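Local coordinates for protein outer membrane porin F (Pseudomonas aeruginosa, PDB 4RLC) that forms an eight-stranded beta-barrel in the bacterial outer membrane and probably lets small solutes across, at residues S20-A25 with K135-E140; G133-Y136 with F142-K145. All coordinates share one frame; numbering follows the deposited sequence.

Contact 1: S20-A25 with K135-E140; sequences SVEIEA and KYYFTE. With C8E ((hydroxyethyloxy)tri(ethyloxy)octane), chain C.
Inside the eight-stranded barrel, near the end where the chain begins and finishes, Glu22 reaches across the interior from strand 21-30 to Lys135 and Tyr137 on strand 120-137. The backbones stay far apart, 11.7 Å between Glu22 CA and Tyr137 CA, so long side chains coming from opposite directions make the whole contact. Glu22 is extended beyond CG (chi2 -179°), which carries its carboxylate far enough to give one oxygen to each partner. Glu22 OE1 takes Lys135 NZ at 2.7 Å on its syn lone pair, a salt bridge as well as a hydrogen bond. Glu22 OE2 accepts an unusually close hydrogen bond, 2.5 Å, from Tyr137 OH, and it lies in the plane of the tyrosine ring, at the edge, while the carboxylate is turned 45° from that ring. Lys135 bends at chi3 (71°) on its way to the acid. Lys135 NZ also gives a hydrogen to a water, 3.0 Å away, and the water in turn donates to Glu24 OE1 at 3.0 Å, so the second acid of strand 21-30 joins through solvent. Glu57 and His91 are further partners of Lys135 NZ, and Asn174 bonds Glu22 OE2. On the shorter way round the wall the bridge thus spans strands 142-153 and 164-174, with Phe143 of strand 142-153 packed against Glu22 and Tyr137.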
ATOM      1  N   SER A  20       3.099  18.357   0.685  1.00 21.96           N
ATOM      2  CA  SER A  20       3.497  17.646   1.879  1.00 21.99           C
ATOM      3  C   SER A  20       3.970  16.223   1.535  1.00 20.44           C
ATOM      4  O   SER A  20       3.686  15.707   0.440  1.00 21.51           O
ATOM      5  CB  SER A  20       2.373  17.621   2.922  1.00 22.68           C
ATOM      6  OG  SER A  20       1.302  16.786   2.501  1.00 22.03           O
ATOM      7  N   VAL A  21       4.752  15.635   2.434  1.00 20.56           N
ATOM      8  CA  VAL A  21       5.281  14.285   2.310  1.00 21.12           C
ATOM      9  C   VAL A  21       4.814  13.422   3.448  1.00 20.01           C
ATOM     10  O   VAL A  21       4.659  13.906   4.558  1.00 20.44           O
ATOM     11  CB  VAL A  21       6.831  14.271   2.244  1.00 24.67           C
ATOM     12  CG1 VAL A  21       7.356  12.845   2.185  1.00 26.59           C
ATOM     13  CG2 VAL A  21       7.257  14.996   0.996  1.00 29.27           C
ATOM     14  N   GLU A  22       4.590  12.134   3.189  1.00 20.24           N
ATOM     15  CA  GLU A  22       4.190  11.177   4.190  1.00 20.34           C
ATOM     16  C   GLU A  22       5.098   9.986   4.170  1.00 19.55           C
ATOM     17  O   GLU A  22       5.493   9.500   3.090  1.00 20.54           O
ATOM     18  CB  GLU A  22       2.711  10.673   3.984  1.00 21.59           C
ATOM     19  CG  GLU A  22       1.766  11.687   4.477  1.00 23.45           C
ATOM     20  CD  GLU A  22       0.276  11.330   4.361  1.00 21.29           C
ATOM     21  OE1 GLU A  22      -0.116  10.291   3.790  1.00 23.39           O
ATOM     22  OE2 GLU A  22      -0.443  12.188   4.857  1.00 21.38           O
ATOM     23  N   ILE A  23       5.518   9.552   5.345  1.00 18.55           N
ATOM     24  CA  ILE A  23       6.194   8.302   5.518  1.00 19.46           C
ATOM     25  C   ILE A  23       5.293   7.391   6.327  1.00 18.18           C
ATOM     26  O   ILE A  23       4.719   7.818   7.316  1.00 17.84           O
ATOM     27  CB  ILE A  23       7.450   8.485   6.369  1.00 24.51           C
ATOM     28  CG1 ILE A  23       8.257   9.615   5.773  1.00 31.13           C
ATOM     29  CG2 ILE A  23       8.226   7.196   6.450  1.00 27.60           C
ATOM     30  CD1 ILE A  23       8.842   9.245   4.530  1.00 34.83           C
ATOM     31  N   GLU A  24       5.202   6.135   5.900  1.00 17.48           N
ATOM     32  CA  GLU A  24       4.220   5.183   6.503  1.00 17.91           C
ATOM     33  C   GLU A  24       4.801   3.824   6.698  1.00 17.42           C
ATOM     34  O   GLU A  24       5.658   3.382   5.866  1.00 17.19           O
ATOM     35  CB  GLU A  24       3.005   5.077   5.543  1.00 20.87           C
ATOM     36  CG  GLU A  24       1.892   4.174   6.024  1.00 24.80           C
ATOM     37  CD  GLU A  24       0.728   4.180   5.030  1.00 33.81           C
ATOM     38  OE1 GLU A  24       0.475   5.234   4.429  1.00 34.20           O
ATOM     39  OE2 GLU A  24       0.091   3.118   4.852  1.00 43.39           O
ATOM     40  N   ALA A  25       4.346   3.084   7.728  1.00 15.56           N
ATOM     41  CA  ALA A  25       4.654   1.679   7.925  1.00 16.36           C
ATOM     42  C   ALA A  25       3.317   0.982   7.798  1.00 16.69           C
ATOM     43  O   ALA A  25       2.354   1.523   8.264  1.00 17.39           O
ATOM     44  CB  ALA A  25       5.265   1.340   9.267  1.00 18.01           C
ATOM     45  N   LYS A 135      -8.083   6.950   6.409  1.00 20.21           N
ATOM     46  CA  LYS A 135      -6.892   7.512   7.085  1.00 19.72           C
ATOM     47  C   LYS A 135      -7.409   8.511   8.077  1.00 20.19           C
ATOM     48  O   LYS A 135      -8.152   9.441   7.705  1.00 22.01           O
ATOM     49  CB  LYS A 135      -5.912   8.184   6.100  1.00 21.42           C
ATOM     50  CG  LYS A 135      -5.195   7.220   5.204  1.00 24.84           C
ATOM     51  CD  LYS A 135      -4.484   7.958   4.057  1.00 27.24           C
ATOM     52  CE  LYS A 135      -3.295   8.746   4.523  1.00 25.20           C
ATOM     53  NZ  LYS A 135      -2.466   9.086   3.282  1.00 24.14           N
ATOM     54  N   TYR A 136      -7.071   8.356   9.358  1.00 18.51           N
ATOM     55  CA  TYR A 136      -7.521   9.261  10.360  1.00 19.21           C
ATOM     56  C   TYR A 136      -6.293   9.987  10.899  1.00 18.70           C
ATOM     57  O   TYR A 136      -5.490   9.414  11.574  1.00 17.31           O
ATOM     58  CB  TYR A 136      -8.282   8.582  11.486  1.00 20.95           C
ATOM     59  CG  TYR A 136      -9.126   9.542  12.268  1.00 22.06           C
ATOM     60  CD1 TYR A 136      -8.575  10.493  13.064  1.00 23.60           C
ATOM     61  CD2 TYR A 136     -10.513   9.548  12.179  1.00 26.71           C
ATOM     62  CE1 TYR A 136      -9.318  11.425  13.773  1.00 26.90           C
ATOM     63  CE2 TYR A 136     -11.244  10.477  12.867  1.00 30.40           C
ATOM     64  CZ  TYR A 136     -10.649  11.385  13.710  1.00 30.05           C
ATOM     65  OH  TYR A 136     -11.424  12.312  14.380  1.00 34.28           O
ATOM     66  N   TYR A 137      -6.252  11.282  10.568  1.00 19.44           N
ATOM     67  CA  TYR A 137      -5.237  12.200  11.113  1.00 18.83           C
ATOM     68  C   TYR A 137      -5.743  12.623  12.488  1.00 19.60           C
ATOM     69  O   TYR A 137      -6.578  13.499  12.645  1.00 20.32           O
ATOM     70  CB  TYR A 137      -5.035  13.408  10.189  1.00 19.50           C
ATOM     71  CG  TYR A 137      -4.467  13.047   8.851  1.00 19.12           C
ATOM     72  CD1 TYR A 137      -5.293  12.635   7.810  1.00 20.00           C
ATOM     73  CD2 TYR A 137      -3.080  13.144   8.565  1.00 18.64           C
ATOM     74  CE1 TYR A 137      -4.775  12.304   6.568  1.00 20.34           C
ATOM     75  CE2 TYR A 137      -2.563  12.827   7.311  1.00 19.56           C
ATOM     76  CZ  TYR A 137      -3.393  12.452   6.274  1.00 19.88           C
ATOM     77  OH  TYR A 137      -2.897  12.085   5.007  1.00 21.13           O
ATOM     78  N   PHE A 138      -5.131  12.037  13.521  1.00 19.03           N
ATOM     79  CA  PHE A 138      -5.434  12.369  14.904  1.00 19.57           C
ATOM     80  C   PHE A 138      -4.610  13.450  15.528  1.00 21.56           C
ATOM     81  O   PHE A 138      -4.969  13.915  16.608  1.00 23.15           O
ATOM     82  CB  PHE A 138      -5.463  11.068  15.732  1.00 19.40           C
ATOM     83  CG  PHE A 138      -4.156  10.329  15.738  1.00 18.13           C
ATOM     84  CD1 PHE A 138      -3.163  10.719  16.611  1.00 18.62           C
ATOM     85  CD2 PHE A 138      -3.914   9.294  14.889  1.00 18.22           C
ATOM     86  CE1 PHE A 138      -1.948  10.041  16.644  1.00 18.35           C
ATOM     87  CE2 PHE A 138      -2.661   8.660  14.846  1.00 18.06           C
ATOM     88  CZ  PHE A 138      -1.709   9.022  15.789  1.00 17.98           C
ATOM     89  N   THR A 139      -3.478  13.830  14.885  1.00 20.71           N
ATOM     90  CA  THR A 139      -2.872  15.095  15.060  1.00 22.11           C
ATOM     91  C   THR A 139      -2.694  15.742  13.680  1.00 22.18           C
ATOM     92  O   THR A 139      -2.962  15.146  12.641  1.00 22.36           O
ATOM     93  CB  THR A 139      -1.471  15.043  15.814  1.00 22.65           C
ATOM     94  OG1 THR A 139      -0.434  14.758  14.886  1.00 22.05           O
ATOM     95  CG2 THR A 139      -1.445  14.008  16.931  1.00 22.01           C
ATOM     96  N   GLU A 140      -2.212  16.969  13.613  1.00 24.64           N
ATOM     97  CA  GLU A 140      -1.941  17.550  12.261  1.00 26.57           C
ATOM     98  C   GLU A 140      -0.952  16.712  11.441  1.00 24.91           C
ATOM     99  O   GLU A 140      -0.946  16.759  10.193  1.00 25.92           O
ATOM    100  CB  GLU A 140      -1.437  18.973  12.418  1.00 29.74           C
ATOM    101  CG  GLU A 140      -2.515  19.934  12.942  1.00 35.94           C
ATOM    102  CD  GLU A 140      -3.573  20.253  11.881  1.00 40.41           C
ATOM    103  OE1 GLU A 140      -3.345  19.905  10.682  1.00 41.97           O
ATOM    104  OE2 GLU A 140      -4.626  20.859  12.247  1.00 51.08           O
TER
HETATM  105  C1  C8E C 202      12.573  -1.271  -3.316  1.00 55.49           C
HETATM  106  C2  C8E C 202      12.099   0.142  -3.551  1.00 52.28           C
HETATM  107  C3  C8E C 202      11.971   0.977  -2.270  1.00 52.89           C
HETATM  108  C4  C8E C 202      10.693   1.795  -2.361  1.00 47.95           C
HETATM  109  C5  C8E C 202      10.446   2.765  -1.214  1.00 48.40           C
HETATM  110  C6  C8E C 202      10.588   2.212   0.183  1.00 46.98           C
HETATM  111  C7  C8E C 202       9.928   3.180   1.157  1.00 46.02           C
HETATM  112  C8  C8E C 202      10.109   2.826   2.628  1.00 46.17           C
HETATM  113  O9  C8E C 202      10.028   4.047   3.394  1.00 57.59           O
HETATM  114  C10 C8E C 202       9.367   4.024   4.672  1.00 61.92           C
HETATM  115  C11 C8E C 202      10.307   3.656   5.823  1.00 62.86           C
HETATM  116  O12 C8E C 202       9.720   3.903   7.124  1.00 64.47           O
HETATM  117  C13 C8E C 202       8.844   2.884   7.614  1.00 55.63           C
HETATM  118  C14 C8E C 202       9.622   1.675   8.127  1.00 58.47           C
HETATM  119  O15 C8E C 202       8.997   0.470   7.674  1.00 58.36           O
HETATM  120  C16 C8E C 202       9.414  -0.719   8.336  1.00 48.69           C
HETATM  121  C17 C8E C 202       8.194  -1.591   8.482  1.00 44.56           C
HETATM  122  O18 C8E C 202       8.554  -2.958   8.451  1.00 50.67           O
HETATM  123  O   HOH W   1      -1.394   6.423   2.460  1.00 34.99           O

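Contact 2: G133-Y136 with F142-K145; sequences GLKY and FFAK. With C8E ((hydroxyethyloxy)tri(ethyloxy)octane), chain B; C8E ((hydroxyethyloxy)tri(ethyloxy)octane), chain F.
Two lysines, Lys135 and Lys145, sit across from each other as a non-hydrogen-bonded pair of this antiparallel hairpin, their side chains running side by side into the barrel. Their aliphatic parts touch, Lys135 CG lying 3.9 Å from Lys145 CG, but the ends separate: Lys145 runs on extended with CG anti to its backbone N (chi1 169°), whereas Lys135 turns over the Phe143 ring. There Lys135 CE sits over one face, offset toward the rim and 3.8 Å from Phe143 CE1, a CH-pi contact, and the ammonium adds a cation-pi interaction with Lys135 NZ 4.7 Å from the Phe143 ring centroid. Next to them Tyr136 and Ala144, whose side chains are on the outer face, form the hydrogen-bonded pair. Tyr136 N bonds to Ala144 O at 2.8 Å; Ala144 N returns a bond of 3.1 Å to Tyr136 O. Detergent lies along this outer surface: Ala144 CB is 3.9 Å from C20 of one C8E (chain F), and Leu134 CG is 3.8 Å from C4 of another (chain B). The two ammonium groups do not touch; both donate to the same water, and Lys135 is paired with Glu22 and Glu57, Lys145 with Glu24. Acids and the shared water probably compensate both positive charges despite their proximity, and for Lys135 the Phe143 face adds to this.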
ATOM      1  N   GLY A 133      -9.659   2.897   1.529  1.00 19.44           N
ATOM      2  CA  GLY A 133      -9.377   2.860   2.955  1.00 19.47           C
ATOM      3  C   GLY A 133      -9.769   4.104   3.701  1.00 19.17           C
ATOM      4  O   GLY A 133     -10.397   5.025   3.165  1.00 18.55           O
ATOM      5  N   LEU A 134      -9.398   4.093   4.990  1.00 20.01           N
ATOM      6  CA  LEU A 134      -9.714   5.199   5.905  1.00 21.90           C
ATOM      7  C   LEU A 134      -8.379   5.662   6.496  1.00 21.82           C
ATOM      8  O   LEU A 134      -7.640   4.824   7.046  1.00 22.92           O
ATOM      9  CB  LEU A 134     -10.586   4.707   6.998  1.00 24.16           C
ATOM     10  CG  LEU A 134     -11.964   4.244   6.478  1.00 27.92           C
ATOM     11  CD1 LEU A 134     -12.745   3.686   7.641  1.00 33.07           C
ATOM     12  CD2 LEU A 134     -12.691   5.374   5.806  1.00 30.11           C
ATOM     13  N   LYS A 135      -8.083   6.950   6.409  1.00 20.21           N
ATOM     14  CA  LYS A 135      -6.892   7.512   7.085  1.00 19.72           C
ATOM     15  C   LYS A 135      -7.409   8.511   8.077  1.00 20.19           C
ATOM     16  O   LYS A 135      -8.152   9.441   7.705  1.00 22.01           O
ATOM     17  CB  LYS A 135      -5.912   8.184   6.100  1.00 21.42           C
ATOM     18  CG  LYS A 135      -5.195   7.220   5.204  1.00 24.84           C
ATOM     19  CD  LYS A 135      -4.484   7.958   4.057  1.00 27.24           C
ATOM     20  CE  LYS A 135      -3.295   8.746   4.523  1.00 25.20           C
ATOM     21  NZ  LYS A 135      -2.466   9.086   3.282  1.00 24.14           N
ATOM     22  N   TYR A 136      -7.071   8.356   9.358  1.00 18.51           N
ATOM     23  CA  TYR A 136      -7.521   9.261  10.360  1.00 19.21           C
ATOM     24  C   TYR A 136      -6.293   9.987  10.899  1.00 18.70           C
ATOM     25  O   TYR A 136      -5.490   9.414  11.574  1.00 17.31           O
ATOM     26  CB  TYR A 136      -8.282   8.582  11.486  1.00 20.95           C
ATOM     27  CG  TYR A 136      -9.126   9.542  12.268  1.00 22.06           C
ATOM     28  CD1 TYR A 136      -8.575  10.493  13.064  1.00 23.60           C
ATOM     29  CD2 TYR A 136     -10.513   9.548  12.179  1.00 26.71           C
ATOM     30  CE1 TYR A 136      -9.318  11.425  13.773  1.00 26.90           C
ATOM     31  CE2 TYR A 136     -11.244  10.477  12.867  1.00 30.40           C
ATOM     32  CZ  TYR A 136     -10.649  11.385  13.710  1.00 30.05           C
ATOM     33  OH  TYR A 136     -11.424  12.312  14.380  1.00 34.28           O
ATOM     34  N   PHE A 142       0.200  13.076  12.464  1.00 18.91           N
ATOM     35  CA  PHE A 142       0.208  11.646  12.561  1.00 18.07           C
ATOM     36  C   PHE A 142      -1.175  11.052  12.168  1.00 17.93           C
ATOM     37  O   PHE A 142      -2.148  11.639  12.502  1.00 18.91           O
ATOM     38  CB  PHE A 142       0.528  11.172  13.964  1.00 18.61           C
ATOM     39  CG  PHE A 142       1.984  11.387  14.355  1.00 19.77           C
ATOM     40  CD1 PHE A 142       2.901  10.401  14.066  1.00 22.07           C
ATOM     41  CD2 PHE A 142       2.338  12.480  15.021  1.00 21.08           C
ATOM     42  CE1 PHE A 142       4.233  10.582  14.429  1.00 22.27           C
ATOM     43  CE2 PHE A 142       3.712  12.716  15.373  1.00 22.46           C
ATOM     44  CZ  PHE A 142       4.601  11.721  15.083  1.00 22.45           C
ATOM     45  N   PHE A 143      -1.127   9.946  11.458  1.00 17.06           N
ATOM     46  CA  PHE A 143      -2.363   9.203  11.062  1.00 17.96           C
ATOM     47  C   PHE A 143      -2.225   7.732  11.329  1.00 17.69           C
ATOM     48  O   PHE A 143      -1.177   7.158  11.344  1.00 16.06           O
ATOM     49  CB  PHE A 143      -2.765   9.517   9.609  1.00 17.93           C
ATOM     50  CG  PHE A 143      -1.837   8.969   8.571  1.00 19.66           C
ATOM     51  CD1 PHE A 143      -1.937   7.665   8.071  1.00 20.01           C
ATOM     52  CD2 PHE A 143      -0.733   9.764   8.176  1.00 20.85           C
ATOM     53  CE1 PHE A 143      -1.022   7.219   7.102  1.00 21.38           C
ATOM     54  CE2 PHE A 143       0.147   9.301   7.199  1.00 21.53           C
ATOM     55  CZ  PHE A 143       0.049   8.047   6.720  1.00 19.68           C
ATOM     56  N   ALA A 144      -3.400   7.072  11.489  1.00 15.75           N
ATOM     57  CA  ALA A 144      -3.516   5.652  11.433  1.00 16.24           C
ATOM     58  C   ALA A 144      -4.446   5.351  10.209  1.00 17.77           C
ATOM     59  O   ALA A 144      -5.302   6.187   9.863  1.00 19.07           O
ATOM     60  CB  ALA A 144      -4.128   5.139  12.718  1.00 17.26           C
ATOM     61  N   LYS A 145      -4.236   4.225   9.604  1.00 18.52           N
ATOM     62  CA  LYS A 145      -4.964   3.851   8.349  1.00 20.88           C
ATOM     63  C   LYS A 145      -5.471   2.424   8.428  1.00 20.18           C
ATOM     64  O   LYS A 145      -4.808   1.543   8.975  1.00 19.50           O
ATOM     65  CB  LYS A 145      -3.931   3.977   7.202  1.00 24.47           C
ATOM     66  CG  LYS A 145      -4.258   3.446   5.828  1.00 29.54           C
ATOM     67  CD  LYS A 145      -3.114   3.839   4.896  1.00 34.69           C
ATOM     68  CE  LYS A 145      -2.873   2.943   3.695  1.00 40.51           C
ATOM     69  NZ  LYS A 145      -1.840   3.616   2.823  1.00 46.74           N
TER
HETATM   70  C1  C8E B 201     -11.769  -0.832   5.642  1.00 44.82           C
HETATM   71  C2  C8E B 201     -12.366   0.508   5.253  1.00 46.07           C
HETATM   72  C3  C8E B 201     -12.798   0.645   3.800  1.00 46.19           C
HETATM   73  C4  C8E B 201     -13.206   2.084   3.552  1.00 43.34           C
HETATM   74  C5  C8E B 201     -13.872   2.431   2.235  1.00 46.55           C
HETATM   75  C6  C8E B 201     -13.985   3.950   2.117  1.00 42.01           C
HETATM   76  C7  C8E B 201     -14.013   4.517   0.695  1.00 47.57           C
HETATM   77  C8  C8E B 201     -14.205   6.037   0.742  1.00 46.79           C
HETATM   78  O9  C8E B 201     -14.624   6.630  -0.499  1.00 46.81           O
HETATM   79  C10 C8E B 201     -15.566   7.738  -0.523  1.00 39.49           C
HETATM   80  C11 C8E B 201     -15.733   8.659   0.683  1.00 39.23           C
HETATM   81  O12 C8E B 201     -16.831   9.487   0.295  1.00 41.31           O
HETATM   82  C13 C8E B 201     -17.123  10.720   0.947  1.00 41.32           C
HETATM   83  C14 C8E B 201     -17.259  10.593   2.444  1.00 45.44           C
HETATM   84  O15 C8E B 201     -15.944  10.955   2.897  1.00 47.75           O
HETATM   85  C6  C8E F 205     -19.657  11.863   9.336  1.00 75.67           C
HETATM   86  C7  C8E F 205     -19.497  10.901  10.524  1.00 79.03           C
HETATM   87  C8  C8E F 205     -18.113  10.943  11.183  1.00 74.00           C
HETATM   88  O9  C8E F 205     -17.725   9.631  11.621  1.00 75.86           O
HETATM   89  C10 C8E F 205     -16.309   9.410  11.742  1.00 72.78           C
HETATM   90  C11 C8E F 205     -16.045   8.860  13.141  1.00 76.82           C
HETATM   91  O12 C8E F 205     -14.705   8.403  13.313  1.00 73.92           O
HETATM   92  C13 C8E F 205     -14.353   7.275  12.509  1.00 70.51           C
HETATM   93  C14 C8E F 205     -13.376   6.421  13.300  1.00 67.79           C
HETATM   94  O15 C8E F 205     -12.861   5.393  12.449  1.00 68.83           O
HETATM   95  C16 C8E F 205     -11.663   5.732  11.738  1.00 63.13           C
HETATM   96  C17 C8E F 205     -10.718   4.537  11.695  1.00 61.35           C
HETATM   97  O18 C8E F 205      -9.554   4.879  10.936  1.00 57.84           O
HETATM   98  C19 C8E F 205      -8.627   3.828  10.791  1.00 46.19           C
HETATM   99  C20 C8E F 205      -7.713   3.874  11.968  1.00 43.68           C
HETATM  100  O21 C8E F 205      -7.543   2.583  12.522  1.00 49.71           O
HETATM  101  O   HOH W   1      -1.394   6.423   2.460  1.00 34.99           O

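How the contacts relate
Contact 1 is wholly buried and crosses the barrel interior, joining strands that are not neighbours through charged and hydrogen-bonding side-chain ends. Contact 2 is part of the wall itself: neighbouring strands of a hairpin zipped by backbone bonds, with lysines and Phe143 toward the inside and Leu134, Tyr136 and Ala144 toward detergent. Strand 120-137 serves both, and Lys135 and Tyr136 fall in each. The two meet in one interior network, where Lys145 NZ of contact 2 makes a salt bridge with Glu24 OE2 of segment 20-25 at 2.8 Å and a single water belongs to both. Phe143 of contact 2 packs its CE2 3.5 Å from Glu22 CD of contact 1.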